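Hypoxanthine-guanine phosphoribosyltransferase (PDB 1PZM) probably catalyses transfer of the phosphoribosyl group from 5-phosphoribosyl 1-pyrophosphate to hypoxanthine or guanine, yielding IMP or GMP in purine salvage. Local coordinates at residues K39-I44 and R77-E82; P58-C63 and V112-E117; D129-L134 and S159-D164; V152-K157 and Y169-I174. One frame throughout, in Å; residues are numbered along the deposited sequence. Where two conformers were deposited one is given.

All four contacts lie within one type I phosphoribosyltransferase domain. Contact 1 joins helices 30-48 and 69-81; its segments alternate along the chain with those of contact 2, where strand 59-64 meets the loop before strand 120-125. The two touch where I44 packs on L59, and L79 on L59 and L61, with centres about 18 Å apart. Contacts 3 and 4 follow and also alternate; with centres about 12 Å apart, they share the salt bridge R161-D156 and GMP. Contact 4, on the parallel sheet, touches contact 1 through C40, I44 and Y169. Contacts 1 and 3, about 26 Å apart, lie on opposite sides of the chain's centre, so the helix pair is remote from the GMP site.

Contact 1: residues K39-I44 and R77-E82; sequences KCAKKI and RFLADE
K42 and E82 form the one polar link between these helix segments: K42 NZ donates to E82 OE2 at 2.9 Å. The ammonium meets this oxygen on its syn side, 23° out of the carboxylate plane. E82 bends at chi2 (-49°), which turns the carboxylate back over the lysine chain, and K42 bends at its last torsion to bring NZ round. CG of K42 consequently lies 3.2 Å from E82 OE2, so the carboxylate covers the aliphatic stem as well as the charge. K42 is exposed and E82 partly exposed, and E82 is where the second helix leaves helical geometry. Its backbone N is held weakly by F78 O and L79 O.

The interior is apolar. A41 CB abuts F78 CB at 3.8 Å, and L79 CD2 comes within 4.0 Å of A41 CB. CD2 also touches I44 CG2 at 3.8 Å, the two side chains crossing at about a right angle. D81 and R77 turn their charges elsewhere: D81 to R194 of the second subunit, R77 to D74 of its own chain and D74 of the second subunit.

The helix axes approach to 8.7 Å and cross at -56°, with the small A41 at the closest CA pair. I44 and L79 both continue onto L59 of strand 59-64, the helix-on-parallel-sheet packing of the type I phosphoribosyltransferase fold.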
# COMPACT_ATOMS: atom_id res chain seq x y z
N LYS A 39 -11.64 -11.02 11.06
CA LYS A 39 -11.69 -12.36 11.70
C LYS A 39 -10.33 -13.03 11.58
O LYS A 39 -9.84 -13.61 12.54
CB LYS A 39 -12.79 -13.26 11.08
CG LYS A 39 -14.24 -12.76 11.49
CD LYS A 39 -15.29 -13.74 10.94
CE LYS A 39 -16.60 -13.60 11.71
NZ LYS A 39 -17.60 -14.67 11.46
N CYS A 40 -9.69 -12.89 10.40
CA CYS A 40 -8.40 -13.57 10.20
C CYS A 40 -7.37 -12.89 11.12
O CYS A 40 -6.56 -13.55 11.76
CB CYS A 40 -8.00 -13.52 8.72
SG CYS A 40 -6.27 -14.00 8.39
N ALA A 41 -7.42 -11.57 11.21
CA ALA A 41 -6.54 -10.84 12.14
C ALA A 41 -6.71 -11.33 13.62
O ALA A 41 -5.72 -11.45 14.36
CB ALA A 41 -6.81 -9.36 12.05
N LYS A 42 -7.95 -11.62 14.05
CA LYS A 42 -8.13 -12.16 15.39
C LYS A 42 -7.48 -13.55 15.53
O LYS A 42 -6.94 -13.90 16.61
CB LYS A 42 -9.62 -12.24 15.80
CG LYS A 42 -10.36 -10.92 15.80
CD LYS A 42 -11.86 -11.09 16.19
CE LYS A 42 -12.55 -9.72 16.03
NZ LYS A 42 -12.14 -8.71 17.07
N LYS A 43 -7.56 -14.35 14.47
CA LYS A 43 -6.89 -15.66 14.46
C LYS A 43 -5.35 -15.49 14.60
O LYS A 43 -4.73 -16.10 15.48
CB LYS A 43 -7.19 -16.40 13.16
CG LYS A 43 -8.44 -17.21 13.05
CD LYS A 43 -8.41 -18.02 11.72
CE LYS A 43 -9.80 -18.64 11.36
NZ LYS A 43 -10.12 -18.67 9.87
N ILE A 44 -4.75 -14.66 13.75
CA ILE A 44 -3.29 -14.37 13.79
C ILE A 44 -2.83 -13.99 15.20
O ILE A 44 -1.84 -14.53 15.71
CB ILE A 44 -2.90 -13.27 12.72
CG1 ILE A 44 -3.03 -13.86 11.30
CG2 ILE A 44 -1.46 -12.74 12.96
CD1 ILE A 44 -2.70 -12.81 10.09
N ARG A 77 -3.99 -2.50 9.63
CA ARG A 77 -4.91 -1.83 10.55
C ARG A 77 -5.84 -2.76 11.37
O ARG A 77 -6.06 -2.53 12.54
CB ARG A 77 -5.70 -0.75 9.82
CG ARG A 77 -4.80 0.43 9.36
CD ARG A 77 -5.51 1.40 8.47
NE ARG A 77 -5.65 0.94 7.09
CZ ARG A 77 -6.10 1.79 6.14
NH1 ARG A 77 -6.40 3.10 6.49
NH2 ARG A 77 -6.25 1.39 4.89
N PHE A 78 -6.34 -3.82 10.79
CA PHE A 78 -7.01 -4.87 11.57
C PHE A 78 -6.11 -5.54 12.63
O PHE A 78 -6.57 -5.86 13.75
CB PHE A 78 -7.63 -5.94 10.61
CG PHE A 78 -8.81 -5.41 9.84
CD1 PHE A 78 -8.79 -5.38 8.45
CD2 PHE A 78 -9.91 -4.85 10.54
CE1 PHE A 78 -9.88 -4.81 7.74
CE2 PHE A 78 -10.99 -4.27 9.86
CZ PHE A 78 -10.97 -4.25 8.43
N LEU A 79 -4.85 -5.76 12.29
CA LEU A 79 -3.88 -6.26 13.27
C LEU A 79 -3.63 -5.24 14.42
O LEU A 79 -3.57 -5.61 15.62
CB LEU A 79 -2.58 -6.67 12.55
CG LEU A 79 -2.60 -7.98 11.77
CD1 LEU A 79 -1.27 -8.14 10.92
CD2 LEU A 79 -2.83 -9.22 12.66
N ALA A 80 -3.59 -3.95 14.07
CA ALA A 80 -3.57 -2.91 15.10
C ALA A 80 -4.78 -3.03 16.02
O ALA A 80 -4.62 -2.92 17.25
CB ALA A 80 -3.56 -1.52 14.47
N ASP A 81 -5.97 -3.25 15.46
CA ASP A 81 -7.19 -3.46 16.31
C ASP A 81 -7.03 -4.63 17.31
O ASP A 81 -7.64 -4.63 18.41
CB ASP A 81 -8.41 -3.80 15.45
CG ASP A 81 -8.82 -2.68 14.52
OD1 ASP A 81 -8.35 -1.52 14.63
OD2 ASP A 81 -9.62 -2.90 13.61
N GLU A 82 -6.22 -5.61 16.91
CA GLU A 82 -6.00 -6.78 17.76
C GLU A 82 -4.75 -6.64 18.65
O GLU A 82 -4.38 -7.57 19.34
CB GLU A 82 -5.94 -8.07 16.91
CG GLU A 82 -7.18 -8.42 16.07
CD GLU A 82 -8.54 -8.38 16.84
OE1 GLU A 82 -8.65 -8.81 18.01
OE2 GLU A 82 -9.51 -7.88 16.25

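Contact 2: residues P58-C63 and V112-E117; sequences PLYLLC and VRDSVE
Y60 and D114 each set their first side-chain bond opposite the carbonyl carbon (chi1 -81° and -85°), and this sends the phenol and the carboxylate toward one another from strand and loop. The strand is 59-64 of the parallel sheet of a type I phosphoribosyltransferase domain. The loop precedes strand 120-125 and follows residues 95-107, which are not modelled and probably belong to the mobile loop known in this family.

D114 OD2 reaches the edge of the Y60 ring, in its plane, 3.4 Å from Y60 OH and 3.5 Å from Y60 CE2. The hydroxyl contact is at best a long, weak hydrogen bond. Ring and carboxylate planes stand 70° apart and the two side chains cross at about a right angle, so the flat groups do not stack. D114 CB adds an apolar touch at 3.9 Å to Y60 CE2. The loop backbone is tied to strand 86-91: E89 accepts from R113 N through one carboxylate oxygen and, weakly, from D114 N through the other.

The remaining contacts are methyl packing. V116 CG1 approaches Y60 CD2 obliquely at 4.2 Å, while V116 also rests on I121 of strand 120-125. Along the strand L59 and L61 point to helix 69-81; the alternate residues Y60 and L62 lie on the other face, where the loop covers them. At the start of the loop segment V112 lies over L62, its CG1 4.1 Å from both CG and CD2 of L62.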
# COMPACT_ATOMS: atom_id res chain seq x y z
N PRO A 58 8.45 -7.77 16.48
CA PRO A 58 7.08 -7.64 15.98
C PRO A 58 6.75 -8.71 14.95
O PRO A 58 7.62 -9.51 14.67
CB PRO A 58 7.12 -6.28 15.28
CG PRO A 58 8.51 -6.24 14.74
CD PRO A 58 9.39 -7.00 15.66
N LEU A 59 5.53 -8.71 14.41
CA LEU A 59 5.20 -9.45 13.17
C LEU A 59 5.58 -8.57 12.01
O LEU A 59 5.06 -7.44 11.88
CB LEU A 59 3.71 -9.67 13.05
CG LEU A 59 3.20 -10.54 11.90
CD1 LEU A 59 3.94 -11.85 11.86
CD2 LEU A 59 1.69 -10.78 12.13
N TYR A 60 6.49 -9.08 11.19
CA TYR A 60 6.86 -8.41 9.97
C TYR A 60 5.91 -8.81 8.88
O TYR A 60 5.86 -10.00 8.53
CB TYR A 60 8.27 -8.80 9.55
CG TYR A 60 9.33 -8.04 10.30
CD1 TYR A 60 9.72 -8.42 11.60
CD2 TYR A 60 9.99 -6.94 9.70
CE1 TYR A 60 10.75 -7.69 12.27
CE2 TYR A 60 11.01 -6.22 10.36
CZ TYR A 60 11.37 -6.62 11.64
OH TYR A 60 12.34 -5.95 12.29
N LEU A 61 5.20 -7.83 8.32
CA LEU A 61 4.34 -8.12 7.16
C LEU A 61 5.20 -7.83 5.93
O LEU A 61 5.71 -6.70 5.77
CB LEU A 61 3.09 -7.23 7.16
CG LEU A 61 2.10 -7.40 8.34
CD1 LEU A 61 0.99 -6.37 8.28
CD2 LEU A 61 1.52 -8.81 8.38
N LEU A 62 5.38 -8.86 5.09
CA LEU A 62 6.14 -8.77 3.84
C LEU A 62 5.17 -8.62 2.66
O LEU A 62 4.58 -9.64 2.17
CB LEU A 62 7.10 -9.99 3.68
CG LEU A 62 8.46 -9.79 4.42
CD1 LEU A 62 8.41 -9.23 5.91
CD2 LEU A 62 9.24 -11.10 4.43
N CYS A 63 4.99 -7.36 2.24
CA CYS A 63 3.99 -7.06 1.21
C CYS A 63 4.50 -7.37 -0.22
O CYS A 63 5.51 -6.82 -0.66
CB CYS A 63 3.53 -5.60 1.32
SG CYS A 63 2.62 -4.99 -0.10
N VAL A 112 13.74 -7.26 1.29
CA VAL A 112 13.63 -6.62 2.61
C VAL A 112 14.79 -5.64 2.91
O VAL A 112 15.95 -5.90 2.55
CB VAL A 112 13.58 -7.65 3.79
CG1 VAL A 112 12.28 -8.48 3.75
CG2 VAL A 112 14.82 -8.55 3.83
N ARG A 113 14.47 -4.54 3.58
CA ARG A 113 15.46 -3.56 4.01
C ARG A 113 16.02 -3.94 5.39
O ARG A 113 17.24 -3.87 5.61
N ASP A 114 15.11 -4.30 6.32
CA ASP A 114 15.45 -4.80 7.65
C ASP A 114 15.96 -6.24 7.51
O ASP A 114 15.44 -6.99 6.67
CB ASP A 114 14.20 -4.84 8.58
CG ASP A 114 13.91 -3.48 9.29
OD1 ASP A 114 14.55 -2.45 8.94
OD2 ASP A 114 13.05 -3.35 10.22
N SER A 115 16.97 -6.62 8.31
CA SER A 115 17.30 -8.04 8.48
C SER A 115 16.09 -8.75 9.12
O SER A 115 15.47 -8.22 10.05
CB SER A 115 18.51 -8.25 9.38
OG SER A 115 18.87 -9.63 9.44
N VAL A 116 15.74 -9.91 8.60
CA VAL A 116 14.66 -10.65 9.21
C VAL A 116 15.14 -11.98 9.80
O VAL A 116 14.34 -12.88 10.05
CB VAL A 116 13.49 -10.84 8.24
CG1 VAL A 116 12.84 -9.49 7.91
CG2 VAL A 116 13.96 -11.57 6.99
N GLU A 117 16.46 -12.09 9.99
CA GLU A 117 17.04 -13.21 10.71
C GLU A 117 16.55 -13.17 12.14
O GLU A 117 16.56 -12.11 12.77
CB GLU A 117 18.56 -13.16 10.68
CG GLU A 117 19.25 -14.19 11.56
CD GLU A 117 20.77 -14.23 11.39
OE1 GLU A 117 21.42 -13.16 11.32
OE2 GLU A 117 21.31 -15.35 11.35

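Contact 3: residues D129-L134 and S159-D164; sequences DSAITL and SGRKVD. With 5GP (guanosine-5'-monophosphate), chain C.
S130 and K162 join the phosphate-binding loop, the hallmark of type I phosphoribosyltransferases, to the loop after strand 148-156. Of the hydrogen bonds across the contact, K162 N to S130 O is nearly straight: 3.0 Å, with an N-H...O angle of 171°, in the carbonyl plane and on a lone pair. V163 N adds a weak second bond to the same oxygen. R161 NH1 donates to D129 O at 3.2 Å, a bond tilted 30° from the carbonyl plane, while R161 NH2 is salt-bridged to D156. The carboxylate of D129 is turned to R176.

Of the two segments, 129-134 alone bonds GMP, from its loop and from the first turn of the helix. O1P accepts from the backbone N of D129 and from that of A131. S130 N donates to O2P. O3P is bound by T133 N (3.0 Å) and T133 OG1 (2.6 Å). A131, with phi +75°, is the N-cap of helix 132-142, so the phosphate lies at a helix start, where the dipole would tend to stabilise its charge. The very short approach of S130 OG to O2P is doubtful in detail.

Close carbon contacts add to the interface. S130 CA directs a C-H at G160 O, 3.3 Å away. A131 CB presses on R161 CD at 3.5 Å and V163 CG2 at 4.0 Å.

Within the loop, S130 OG sits between its own backbone N and carbonyl carbon and accepts from I132 N at 3.1 Å, closing an ST turn.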
# COMPACT_ATOMS: atom_id res chain seq x y z
N ASP A 129 -2.52 -18.65 -7.29
CA ASP A 129 -3.16 -19.49 -8.27
C ASP A 129 -2.33 -20.79 -8.42
O ASP A 129 -2.59 -21.77 -7.70
CB ASP A 129 -3.35 -18.65 -9.55
CG ASP A 129 -4.03 -19.41 -10.67
OD1 ASP A 129 -4.72 -20.43 -10.41
OD2 ASP A 129 -3.95 -19.02 -11.86
N SER A 130 -1.27 -20.82 -9.25
CA SER A 130 -0.47 -22.05 -9.35
C SER A 130 0.41 -22.21 -8.12
O SER A 130 0.87 -23.31 -7.84
CB SER A 130 0.47 -22.00 -10.58
OG SER A 130 1.46 -20.95 -10.38
N ALA A 131 0.66 -21.11 -7.42
CA ALA A 131 1.57 -21.07 -6.26
C ALA A 131 3.08 -21.13 -6.64
O ALA A 131 3.94 -21.17 -5.75
CB ALA A 131 1.21 -22.21 -5.22
N ILE A 132 3.42 -21.10 -7.93
CA ILE A 132 4.83 -21.09 -8.28
C ILE A 132 5.50 -19.84 -7.69
O ILE A 132 6.57 -19.92 -7.08
CB ILE A 132 4.99 -21.25 -9.82
CG1 ILE A 132 4.57 -22.69 -10.20
CG2 ILE A 132 6.46 -20.96 -10.33
CD1 ILE A 132 4.33 -22.90 -11.64
N THR A 133 4.83 -18.70 -7.79
CA THR A 133 5.38 -17.45 -7.28
C THR A 133 5.63 -17.50 -5.76
O THR A 133 6.72 -17.17 -5.27
CB THR A 133 4.35 -16.32 -7.59
OG1 THR A 133 4.17 -16.25 -9.02
CG2 THR A 133 4.88 -14.95 -7.15
N LEU A 134 4.60 -17.88 -5.03
CA LEU A 134 4.68 -17.98 -3.59
C LEU A 134 5.76 -18.97 -3.19
O LEU A 134 6.51 -18.68 -2.26
CB LEU A 134 3.35 -18.42 -3.02
CG LEU A 134 3.26 -18.48 -1.48
CD1 LEU A 134 3.67 -17.10 -0.76
CD2 LEU A 134 1.87 -18.86 -1.10
N SER A 159 -7.75 -24.73 -6.76
CA SER A 159 -7.95 -25.63 -7.91
C SER A 159 -6.91 -25.32 -8.99
O SER A 159 -6.78 -26.07 -9.88
CB SER A 159 -9.37 -25.59 -8.49
OG SER A 159 -9.69 -24.28 -9.00
N GLY A 160 -6.20 -24.20 -8.88
CA GLY A 160 -5.15 -23.84 -9.81
C GLY A 160 -3.74 -24.39 -9.55
O GLY A 160 -2.84 -24.12 -10.36
N ARG A 161 -3.54 -25.16 -8.47
CA ARG A 161 -2.19 -25.48 -7.98
C ARG A 161 -1.35 -26.22 -9.01
O ARG A 161 -1.84 -27.18 -9.58
CB ARG A 161 -2.26 -26.32 -6.68
CG ARG A 161 -2.57 -25.54 -5.37
CD ARG A 161 -1.61 -24.29 -5.15
NE ARG A 161 -1.88 -23.69 -3.85
CZ ARG A 161 -2.70 -22.69 -3.63
NH1 ARG A 161 -3.27 -22.07 -4.63
NH2 ARG A 161 -2.90 -22.30 -2.38
N LYS A 162 -0.10 -25.80 -9.22
CA LYS A 162 0.88 -26.60 -9.98
C LYS A 162 2.01 -27.08 -9.09
O LYS A 162 2.76 -27.94 -9.47
CB LYS A 162 1.48 -25.82 -11.14
CG LYS A 162 0.57 -25.60 -12.34
CD LYS A 162 1.31 -24.88 -13.47
CE LYS A 162 0.34 -24.09 -14.32
NZ LYS A 162 0.98 -22.95 -15.03
N VAL A 163 2.12 -26.49 -7.90
CA VAL A 163 3.03 -27.02 -6.88
C VAL A 163 2.33 -27.04 -5.51
O VAL A 163 1.24 -26.49 -5.37
CB VAL A 163 4.36 -26.24 -6.82
CG1 VAL A 163 5.17 -26.45 -8.09
CG2 VAL A 163 4.11 -24.69 -6.51
N ASP A 164 2.99 -27.62 -4.51
CA ASP A 164 2.40 -27.87 -3.21
C ASP A 164 2.97 -26.94 -2.15
O ASP A 164 4.17 -27.04 -1.81
CB ASP A 164 2.64 -29.32 -2.83
CG ASP A 164 1.45 -30.18 -3.12
OD1 ASP A 164 0.33 -29.71 -2.82
OD2 ASP A 164 1.55 -31.32 -3.64
P 5GP C . 0.79 -17.96 -9.42
O1P 5GP C . 0.16 -18.42 -8.16
O2P 5GP C . 0.48 -18.84 -10.58
O3P 5GP C . 2.25 -18.05 -9.19
O5' 5GP C . 0.35 -16.44 -9.70
C5' 5GP C . 0.90 -15.65 -10.76
C4' 5GP C . 0.62 -14.12 -10.59
O4' 5GP C . -0.69 -13.73 -11.03
C3' 5GP C . 0.73 -13.60 -9.16
O3' 5GP C . 1.34 -12.31 -9.12
C2' 5GP C . -0.73 -13.52 -8.75
O2' 5GP C . -0.89 -12.64 -7.67
C1' 5GP C . -1.47 -13.11 -10.03
N9 5GP C . -2.86 -13.66 -10.11
C8 5GP C . -3.30 -14.99 -10.24
N7 5GP C . -4.69 -15.01 -10.41
C5 5GP C . -5.02 -13.69 -10.63
C6 5GP C . -6.25 -13.06 -10.85
O6 5GP C . -7.33 -13.73 -10.83
N1 5GP C . -6.30 -11.68 -11.05
C2 5GP C . -5.11 -10.95 -11.05
N2 5GP C . -5.11 -9.63 -11.28
N3 5GP C . -3.91 -11.56 -10.83
C4 5GP C . -3.88 -12.92 -10.62

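Contact 4: residues V152-K157 and Y169-I174; sequences VVLLDK and YPVITI. With 5GP (guanosine-5'-monophosphate), chain C.
The D156 carboxylate touches P170, OD1 lying 3.8 Å from P170 CB. A water donates to that oxygen and joins it to T173 OG1, while OD2 turns to R161. The Y169 ring turns off the contact after its CB touches V152 CG2; I44 CG1 lies over one of its faces, and its hydroxyl bonds to D47. At the guanine, K157 NZ donates to N7 (2.6 Å) and O6 (2.7 Å) of GMP, bridging the two acceptors, and also bonds A177 O. The bend at chi3 of K157 carries NZ there, while CG remains 3.6 Å from I174 CG1.

Parallel pairing links the backbones. V153 N bonds Y169 O and V153 O receives V171 N. Both chains then kink, L154 and V171 each taking helical phi/psi, so that L154 O receives I172 N (2.8 Å) directly after. Regular pairing resumes with D156 N to I172 O and I174 N to D156 O, both near 2.9 Å.

L155 CD2 packs beside I172 CB at 4.0 Å, the two side chains pointing the same way. Strand 148-156 lies between strand 169-173 and strands 120-125 and 127-128, bonding L123 and E125 through V152, while helix 30-48 covers Y169 and V171 through C40, I44 and A36.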
# COMPACT_ATOMS: atom_id res chain seq x y z
N VAL A 152 -0.10 -15.28 4.46
CA VAL A 152 -1.51 -14.92 4.45
C VAL A 152 -1.89 -14.49 3.02
O VAL A 152 -1.13 -13.73 2.37
CB VAL A 152 -1.82 -13.80 5.49
CG1 VAL A 152 -0.91 -12.53 5.27
CG2 VAL A 152 -3.32 -13.42 5.48
N VAL A 153 -3.03 -14.95 2.53
CA VAL A 153 -3.43 -14.70 1.13
C VAL A 153 -4.90 -14.28 1.15
O VAL A 153 -5.73 -15.01 1.75
CB VAL A 153 -3.29 -16.08 0.29
CG1 VAL A 153 -3.83 -15.93 -1.14
CG2 VAL A 153 -1.82 -16.55 0.23
N LEU A 154 -5.26 -13.22 0.43
CA LEU A 154 -6.68 -12.79 0.49
C LEU A 154 -7.53 -13.77 -0.28
O LEU A 154 -8.56 -14.27 0.23
CB LEU A 154 -6.89 -11.33 -0.03
CG LEU A 154 -8.34 -10.80 -0.06
CD1 LEU A 154 -9.04 -10.86 1.33
CD2 LEU A 154 -8.36 -9.36 -0.66
N LEU A 155 -7.08 -14.09 -1.51
CA LEU A 155 -7.86 -14.94 -2.40
C LEU A 155 -7.03 -16.14 -2.75
O LEU A 155 -6.01 -16.04 -3.42
CB LEU A 155 -8.23 -14.18 -3.68
CG LEU A 155 -9.06 -12.93 -3.52
CD1 LEU A 155 -9.30 -12.38 -4.92
CD2 LEU A 155 -10.41 -13.32 -2.82
N ASP A 156 -7.48 -17.31 -2.33
CA ASP A 156 -6.75 -18.55 -2.68
C ASP A 156 -7.54 -19.25 -3.76
O ASP A 156 -8.75 -19.51 -3.57
CB ASP A 156 -6.65 -19.44 -1.42
CG ASP A 156 -5.57 -20.49 -1.55
OD1 ASP A 156 -5.57 -21.46 -0.74
OD2 ASP A 156 -4.68 -20.40 -2.44
N LYS A 157 -6.85 -19.63 -4.86
CA LYS A 157 -7.45 -20.47 -5.90
C LYS A 157 -6.80 -21.85 -5.92
O LYS A 157 -6.00 -22.17 -6.86
CB LYS A 157 -7.38 -19.78 -7.30
CG LYS A 157 -8.07 -18.38 -7.33
CD LYS A 157 -8.22 -17.76 -8.77
CE LYS A 157 -6.93 -17.42 -9.33
NZ LYS A 157 -6.95 -16.37 -10.50
N TYR A 169 -2.82 -18.80 6.16
CA TYR A 169 -4.07 -18.02 6.34
C TYR A 169 -4.74 -17.64 5.00
O TYR A 169 -4.62 -16.51 4.54
CB TYR A 169 -3.81 -16.78 7.20
CG TYR A 169 -3.21 -17.09 8.56
CD1 TYR A 169 -4.03 -17.39 9.68
CD2 TYR A 169 -1.83 -17.02 8.76
CE1 TYR A 169 -3.47 -17.68 10.90
CE2 TYR A 169 -1.26 -17.28 9.98
CZ TYR A 169 -2.08 -17.60 11.05
OH TYR A 169 -1.51 -17.84 12.27
N PRO A 170 -5.49 -18.55 4.40
CA PRO A 170 -6.16 -18.23 3.16
C PRO A 170 -7.50 -17.61 3.57
O PRO A 170 -8.40 -18.34 4.05
CB PRO A 170 -6.38 -19.58 2.52
CG PRO A 170 -6.44 -20.61 3.68
CD PRO A 170 -5.86 -19.89 4.89
N VAL A 171 -7.67 -16.32 3.35
CA VAL A 171 -8.83 -15.62 3.92
C VAL A 171 -10.09 -16.03 3.21
O VAL A 171 -11.09 -16.38 3.82
CB VAL A 171 -8.63 -14.10 3.82
CG1 VAL A 171 -9.80 -13.39 4.47
CG2 VAL A 171 -7.36 -13.69 4.56
N ILE A 172 -10.04 -16.01 1.88
CA ILE A 172 -11.21 -16.43 1.10
C ILE A 172 -10.78 -17.42 0.04
O ILE A 172 -9.78 -17.16 -0.64
CB ILE A 172 -11.84 -15.21 0.41
CG1 ILE A 172 -12.06 -14.08 1.43
CG2 ILE A 172 -13.13 -15.62 -0.32
CD1 ILE A 172 -12.61 -12.78 0.79
N THR A 173 -11.52 -18.53 -0.11
CA THR A 173 -11.18 -19.56 -1.11
C THR A 173 -12.16 -19.42 -2.25
O THR A 173 -13.35 -19.39 -2.01
CB THR A 173 -11.26 -20.95 -0.45
OG1 THR A 173 -10.21 -21.04 0.51
CG2 THR A 173 -10.95 -22.13 -1.47
N ILE A 174 -11.69 -19.33 -3.50
CA ILE A 174 -12.61 -19.06 -4.62
C ILE A 174 -12.28 -19.95 -5.78
O ILE A 174 -11.17 -20.48 -5.86
CB ILE A 174 -12.49 -17.60 -5.16
CG1 ILE A 174 -11.08 -17.38 -5.72
CG2 ILE A 174 -12.87 -16.57 -4.09
CD1 ILE A 174 -10.84 -15.99 -6.41
P 5GP C . 0.79 -17.96 -9.42
O1P 5GP C . 0.16 -18.42 -8.16
O2P 5GP C . 0.48 -18.84 -10.58
O3P 5GP C . 2.25 -18.05 -9.19
O5' 5GP C . 0.35 -16.44 -9.70
C5' 5GP C . 0.90 -15.65 -10.76
C4' 5GP C . 0.62 -14.12 -10.59
O4' 5GP C . -0.69 -13.73 -11.03
C3' 5GP C . 0.73 -13.60 -9.16
O3' 5GP C . 1.34 -12.31 -9.12
C2' 5GP C . -0.73 -13.52 -8.75
O2' 5GP C . -0.89 -12.64 -7.67
C1' 5GP C . -1.47 -13.11 -10.03
N9 5GP C . -2.86 -13.66 -10.11
C8 5GP C . -3.30 -14.99 -10.24
N7 5GP C . -4.69 -15.01 -10.41
C5 5GP C . -5.02 -13.69 -10.63
C6 5GP C . -6.25 -13.06 -10.85
O6 5GP C . -7.33 -13.73 -10.83
N1 5GP C . -6.30 -11.68 -11.05
C2 5GP C . -5.11 -10.95 -11.05
N2 5GP C . -5.11 -9.63 -11.28
N3 5GP C . -3.91 -11.56 -10.83
C4 5GP C . -3.88 -12.92 -10.62
O HOH W 1 -8.00 -22.46 0.26